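Local atomic coordinates of binding domain (Hc) of Paraclostridial Mosquitocidal Protein 1 (Paraclostridium bifermentans, PDB entry 6HOX), a protein that serves as the receptor-binding part of a botulinum-like neurotoxin that targets Anopheles mosquitoes, directing the toxin to host nerve cells. Residues Y264-S277 against I304-K316. Sequence-based numbering, arbitrary orientation.
Sequences YMINQAILGGPLRS and IPYLYHKGSDVEK
With CG of Tyr264 turned opposite its own carbonyl carbon (chi1 -54°), the phenol ring slips between Lys316 and the backbone of Tyr308. Lys316 lies over one face with NZ 3.9 Å from the Tyr264 ring centroid, a cation-pi contact; on the opposite face Tyr308 CA makes a CH-pi contact, and the carbonyl oxygen of Leu307 shares that face. Val314 CG1 packs at the ring edge, near its plane, against CE1. A tyrosine suits this slot because its broad faces take a cation on one side and backbone on the other, while its hydroxyl reaches a water that donates to Tyr308 O. The two tyrosine rings are near parallel but slid apart, and Tyr308 OH is instead bonded to Trp444 O and Asp441 N near the C-terminus. Farther along, Pro274 presses CB over the centre of the His309 ring, 3.5 Å from its centroid. The imidazole offers a flat face to the proline and polar edges to others: a water in its plane lies between NE2 and Leu271 O, and ND1 bonds Arg294. Both segments belong to the C-terminal half of the receptor-binding region, the beta-trefoil of clostridial neurotoxins, where the loop 306-315 packs against strand 263-267, the start of strand 275-280 and, between them, Leu271, Gly272 and Pro274. Gly272, lacking a side chain, lets Pro305 CB approach its CA to 3.6 Å. Beyond Pro274, Glu315 N donates to Leu275 O at 2.7 Å, almost straight at 173°. Arg276, long enough to bend back, forms a salt bridge from NE to Asp313 OD1 at 2.7 Å; NH2 meets OD2 from above the carboxylate plane. A water that accepts from Ser277 N lies within bonding distance of Glu315 OE2, while Ser277 OG bonds Tyr342 OH.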
loop_
_atom_site.group_PDB
_atom_site.type_symbol
_atom_site.label_atom_id
_atom_site.label_comp_id
_atom_site.label_asym_id
_atom_site.label_seq_id
_atom_site.Cartn_x
_atom_site.Cartn_y
_atom_site.Cartn_z
ATOM N N TYR A 264 -5.658 7.786 12.313
ATOM C CA TYR A 264 -7.027 8.018 11.916
ATOM C C TYR A 264 -7.648 6.669 11.577
ATOM O O TYR A 264 -7.037 5.841 10.893
ATOM C CB TYR A 264 -7.111 8.977 10.722
ATOM C CG TYR A 264 -6.388 10.278 10.957
ATOM C CD1 TYR A 264 -6.964 11.300 11.692
ATOM C CD2 TYR A 264 -5.111 10.478 10.461
ATOM C CE1 TYR A 264 -6.288 12.490 11.918
ATOM C CE2 TYR A 264 -4.420 11.660 10.683
ATOM C CZ TYR A 264 -5.005 12.667 11.424
ATOM O OH TYR A 264 -4.321 13.836 11.631
ATOM N N MET A 265 -8.875 6.472 12.043
ATOM C CA MET A 265 -9.564 5.232 11.865
ATOM C C MET A 265 -10.709 5.486 10.893
ATOM O O MET A 265 -11.503 6.411 11.117
ATOM C CB MET A 265 -10.080 4.710 13.210
ATOM C CG MET A 265 -10.804 3.397 13.125
ATOM S SD MET A 265 -11.289 2.863 14.762
ATOM C CE MET A 265 -11.945 1.246 14.363
ATOM N N ILE A 266 -10.745 4.675 9.822
ATOM C CA ILE A 266 -11.603 4.864 8.658
ATOM C C ILE A 266 -12.335 3.562 8.317
ATOM O O ILE A 266 -11.769 2.469 8.343
ATOM C CB ILE A 266 -10.758 5.344 7.465
ATOM C CG1 ILE A 266 -10.185 6.737 7.728
ATOM C CG2 ILE A 266 -11.561 5.273 6.175
ATOM C CD1 ILE A 266 -9.106 7.158 6.757
ATOM N N ASN A 267 -13.603 3.713 7.938
ATOM C CA ASN A 267 -14.410 2.622 7.460
ATOM C C ASN A 267 -14.288 2.562 5.942
ATOM O O ASN A 267 -14.382 3.587 5.282
ATOM C CB ASN A 267 -15.881 2.771 7.841
ATOM C CG ASN A 267 -16.664 1.518 7.522
ATOM O OD1 ASN A 267 -17.124 1.334 6.400
ATOM N ND2 ASN A 267 -16.803 0.640 8.498
ATOM N N GLN A 268 -14.101 1.349 5.411
ATOM C CA GLN A 268 -13.815 1.179 3.996
ATOM C C GLN A 268 -14.959 1.743 3.146
ATOM O O GLN A 268 -14.722 2.206 2.047
ATOM C CB GLN A 268 -13.532 -0.283 3.664
ATOM C CG GLN A 268 -13.195 -0.510 2.196
ATOM C CD GLN A 268 -12.867 -1.955 1.953
ATOM O OE1 GLN A 268 -13.732 -2.825 2.040
ATOM N NE2 GLN A 268 -11.589 -2.232 1.747
ATOM N N ALA A 269 -16.190 1.727 3.664
ATOM C CA ALA A 269 -17.351 2.128 2.887
ATOM C C ALA A 269 -17.386 3.650 2.685
ATOM O O ALA A 269 -18.008 4.090 1.758
ATOM C CB ALA A 269 -18.627 1.612 3.528
ATOM N N ILE A 270 -16.709 4.433 3.536
ATOM C CA ILE A 270 -16.686 5.900 3.434
ATOM C C ILE A 270 -15.276 6.381 3.732
ATOM O O ILE A 270 -14.982 6.790 4.852
ATOM C CB ILE A 270 -17.686 6.566 4.404
ATOM C CG1 ILE A 270 -19.090 5.989 4.257
ATOM C CG2 ILE A 270 -17.704 8.075 4.243
ATOM C CD1 ILE A 270 -19.351 4.858 5.213
ATOM N N LEU A 271 -14.418 6.349 2.712
ATOM C CA LEU A 271 -12.994 6.610 2.897
ATOM C C LEU A 271 -12.750 8.035 3.405
ATOM O O LEU A 271 -11.901 8.239 4.260
ATOM C CB LEU A 271 -12.279 6.369 1.569
ATOM C CG LEU A 271 -12.225 4.905 1.144
ATOM C CD1 LEU A 271 -11.725 4.790 -0.286
ATOM C CD2 LEU A 271 -11.352 4.108 2.099
ATOM N N GLY A 272 -13.532 8.995 2.894
ATOM C CA GLY A 272 -13.414 10.408 3.248
ATOM C C GLY A 272 -14.274 10.820 4.439
ATOM O O GLY A 272 -14.337 12.017 4.784
ATOM N N GLY A 273 -14.915 9.851 5.099
ATOM C CA GLY A 273 -15.765 10.125 6.279
ATOM C C GLY A 273 -14.935 10.170 7.559
ATOM O O GLY A 273 -14.336 9.175 7.940
ATOM N N PRO A 274 -14.840 11.320 8.262
ATOM C CA PRO A 274 -14.032 11.401 9.481
ATOM C C PRO A 274 -14.721 10.755 10.696
ATOM O O PRO A 274 -15.913 10.950 10.889
ATOM C CB PRO A 274 -13.896 12.921 9.681
ATOM C CG PRO A 274 -15.189 13.484 9.127
ATOM C CD PRO A 274 -15.507 12.594 7.937
ATOM N N LEU A 275 -13.968 9.993 11.496
ATOM C CA LEU A 275 -14.484 9.442 12.747
ATOM C C LEU A 275 -14.608 10.604 13.740
ATOM O O LEU A 275 -13.626 11.292 14.058
ATOM C CB LEU A 275 -13.552 8.337 13.255
ATOM C CG LEU A 275 -13.846 7.760 14.639
ATOM C CD1 LEU A 275 -15.079 6.875 14.635
ATOM C CD2 LEU A 275 -12.658 6.971 15.143
ATOM N N ARG A 276 -15.847 10.832 14.187
ATOM C CA ARG A 276 -16.178 11.888 15.154
ATOM C C ARG A 276 -16.885 11.244 16.360
ATOM O O ARG A 276 -17.143 10.031 16.369
ATOM C CB ARG A 276 -17.014 12.976 14.468
ATOM C CG ARG A 276 -16.306 13.665 13.309
ATOM C CD ARG A 276 -17.171 14.686 12.585
ATOM N NE ARG A 276 -17.544 15.788 13.465
ATOM C CZ ARG A 276 -18.191 16.883 13.080
ATOM N NH1 ARG A 276 -18.578 17.002 11.820
ATOM N NH2 ARG A 276 -18.438 17.850 13.952
ATOM N N SER A 277 -17.158 12.059 17.385
ATOM C CA SER A 277 -17.930 11.625 18.551
ATOM C C SER A 277 -18.863 12.747 19.017
ATOM O O SER A 277 -18.622 13.926 18.781
ATOM C CB SER A 277 -17.044 11.172 19.672
ATOM O OG SER A 277 -16.287 12.250 20.182
ATOM N N ILE A 304 -10.475 13.585 -4.272
ATOM C CA ILE A 304 -9.656 12.822 -3.355
ATOM C C ILE A 304 -10.291 12.899 -1.969
ATOM O O ILE A 304 -10.692 13.979 -1.533
ATOM C CB ILE A 304 -8.209 13.348 -3.378
ATOM C CG1 ILE A 304 -7.654 13.304 -4.806
ATOM C CG2 ILE A 304 -7.326 12.602 -2.375
ATOM C CD1 ILE A 304 -6.159 13.238 -4.895
ATOM N N PRO A 305 -10.402 11.764 -1.234
ATOM C CA PRO A 305 -10.934 11.784 0.126
ATOM C C PRO A 305 -9.903 12.381 1.077
ATOM O O PRO A 305 -8.699 12.128 0.936
ATOM C CB PRO A 305 -11.156 10.306 0.460
ATOM C CG PRO A 305 -10.069 9.619 -0.348
ATOM C CD PRO A 305 -10.010 10.407 -1.645
ATOM N N TYR A 306 -10.387 13.163 2.035
ATOM C CA TYR A 306 -9.580 13.571 3.155
ATOM C C TYR A 306 -9.333 12.351 4.051
ATOM O O TYR A 306 -10.256 11.583 4.304
ATOM C CB TYR A 306 -10.280 14.666 3.970
ATOM C CG TYR A 306 -10.180 16.050 3.392
ATOM C CD1 TYR A 306 -9.086 16.849 3.655
ATOM C CD2 TYR A 306 -11.192 16.563 2.589
ATOM C CE1 TYR A 306 -8.983 18.120 3.116
ATOM C CE2 TYR A 306 -11.114 17.837 2.055
ATOM C CZ TYR A 306 -10.003 18.618 2.319
ATOM O OH TYR A 306 -9.899 19.865 1.776
ATOM N N LEU A 307 -8.099 12.210 4.549
ATOM C CA LEU A 307 -7.755 11.171 5.528
ATOM C C LEU A 307 -7.414 11.784 6.887
ATOM O O LEU A 307 -7.595 11.119 7.905
ATOM C CB LEU A 307 -6.546 10.361 5.042
ATOM C CG LEU A 307 -6.669 9.703 3.670
ATOM C CD1 LEU A 307 -5.405 8.940 3.348
ATOM C CD2 LEU A 307 -7.872 8.793 3.592
ATOM N N TYR A 308 -6.846 12.998 6.896
ATOM C CA TYR A 308 -6.323 13.612 8.128
ATOM C C TYR A 308 -7.346 14.598 8.739
ATOM O O TYR A 308 -7.386 14.766 9.965
ATOM C CB TYR A 308 -5.004 14.348 7.874
ATOM C CG TYR A 308 -3.901 13.641 7.107
ATOM C CD1 TYR A 308 -3.741 12.261 7.101
ATOM C CD2 TYR A 308 -2.960 14.390 6.417
ATOM C CE1 TYR A 308 -2.708 11.650 6.392
ATOM C CE2 TYR A 308 -1.916 13.800 5.722
ATOM C CZ TYR A 308 -1.775 12.425 5.719
ATOM O OH TYR A 308 -0.736 11.873 5.028
ATOM N N HIS A 309 -8.118 15.289 7.884
ATOM C CA HIS A 309 -9.164 16.283 8.265
ATOM C C HIS A 309 -8.596 17.342 9.219
ATOM O O HIS A 309 -9.185 17.634 10.262
ATOM C CB HIS A 309 -10.388 15.593 8.881
ATOM C CG HIS A 309 -10.940 14.486 8.045
ATOM N ND1 HIS A 309 -11.778 14.717 6.983
ATOM C CD2 HIS A 309 -10.731 13.148 8.086
ATOM C CE1 HIS A 309 -12.099 13.568 6.427
ATOM N NE2 HIS A 309 -11.458 12.587 7.080
ATOM N N LYS A 310 -7.449 17.919 8.854
ATOM C CA LYS A 310 -6.783 18.908 9.700
ATOM C C LYS A 310 -7.694 20.131 9.854
ATOM O O LYS A 310 -8.419 20.501 8.941
ATOM C CB LYS A 310 -5.405 19.238 9.125
ATOM C CG LYS A 310 -4.462 18.044 9.112
ATOM C CD LYS A 310 -2.995 18.399 9.072
ATOM C CE LYS A 310 -2.151 17.501 9.951
ATOM N NZ LYS A 310 -0.718 17.873 9.875
ATOM N N GLY A 311 -7.683 20.712 11.054
ATOM C CA GLY A 311 -8.600 21.777 11.429
ATOM C C GLY A 311 -10.023 21.286 11.675
ATOM O O GLY A 311 -10.969 22.004 11.371
ATOM N N SER A 312 -10.173 20.076 12.237
ATOM C CA SER A 312 -11.481 19.505 12.583
ATOM C C SER A 312 -11.409 18.695 13.886
ATOM O O SER A 312 -10.317 18.410 14.426
ATOM C CB SER A 312 -11.994 18.637 11.487
ATOM O OG SER A 312 -11.609 17.288 11.731
ATOM N N ASP A 313 -12.596 18.253 14.332
ATOM C CA ASP A 313 -12.771 17.528 15.601
ATOM C C ASP A 313 -12.558 16.018 15.401
ATOM O O ASP A 313 -12.939 15.238 16.295
ATOM C CB ASP A 313 -14.148 17.804 16.229
ATOM C CG ASP A 313 -15.333 17.185 15.498
ATOM O OD1 ASP A 313 -15.127 16.615 14.423
ATOM O OD2 ASP A 313 -16.468 17.285 16.016
ATOM N N VAL A 314 -11.965 15.616 14.257
ATOM C CA VAL A 314 -11.706 14.213 13.956
ATOM C C VAL A 314 -11.067 13.542 15.175
ATOM O O VAL A 314 -10.200 14.093 15.794
ATOM C CB VAL A 314 -10.822 14.017 12.709
ATOM C CG1 VAL A 314 -9.406 14.518 12.928
ATOM C CG2 VAL A 314 -10.817 12.555 12.267
ATOM N N GLU A 315 -11.509 12.323 15.473
ATOM C CA GLU A 315 -10.989 11.550 16.588
ATOM C C GLU A 315 -9.736 10.797 16.153
ATOM O O GLU A 315 -9.806 9.941 15.270
ATOM C CB GLU A 315 -12.021 10.532 17.074
ATOM C CG GLU A 315 -13.309 11.168 17.569
ATOM C CD GLU A 315 -13.187 12.005 18.829
ATOM O OE1 GLU A 315 -12.152 11.916 19.517
ATOM O OE2 GLU A 315 -14.143 12.729 19.126
ATOM N N LYS A 316 -8.614 11.095 16.810
ATOM C CA LYS A 316 -7.420 10.278 16.703
ATOM C C LYS A 316 -7.556 9.087 17.664
ATOM O O LYS A 316 -8.115 9.248 18.748
ATOM C CB LYS A 316 -6.181 11.116 17.028
ATOM C CG LYS A 316 -5.977 12.314 16.112
ATOM C CD LYS A 316 -5.283 11.954 14.820
ATOM C CE LYS A 316 -3.777 11.916 14.961
ATOM N NZ LYS A 316 -3.166 10.871 14.106
HETATM O O HOH W 1 -6.095 15.993 11.922
HETATM O O HOH W 2 -9.824 8.788 13.133
HETATM O O HOH W 3 -11.743 9.519 6.475
HETATM O O HOH W 4 -15.528 14.360 17.324
HETATM O O HOH W 5 -16.757 16.757 19.196
#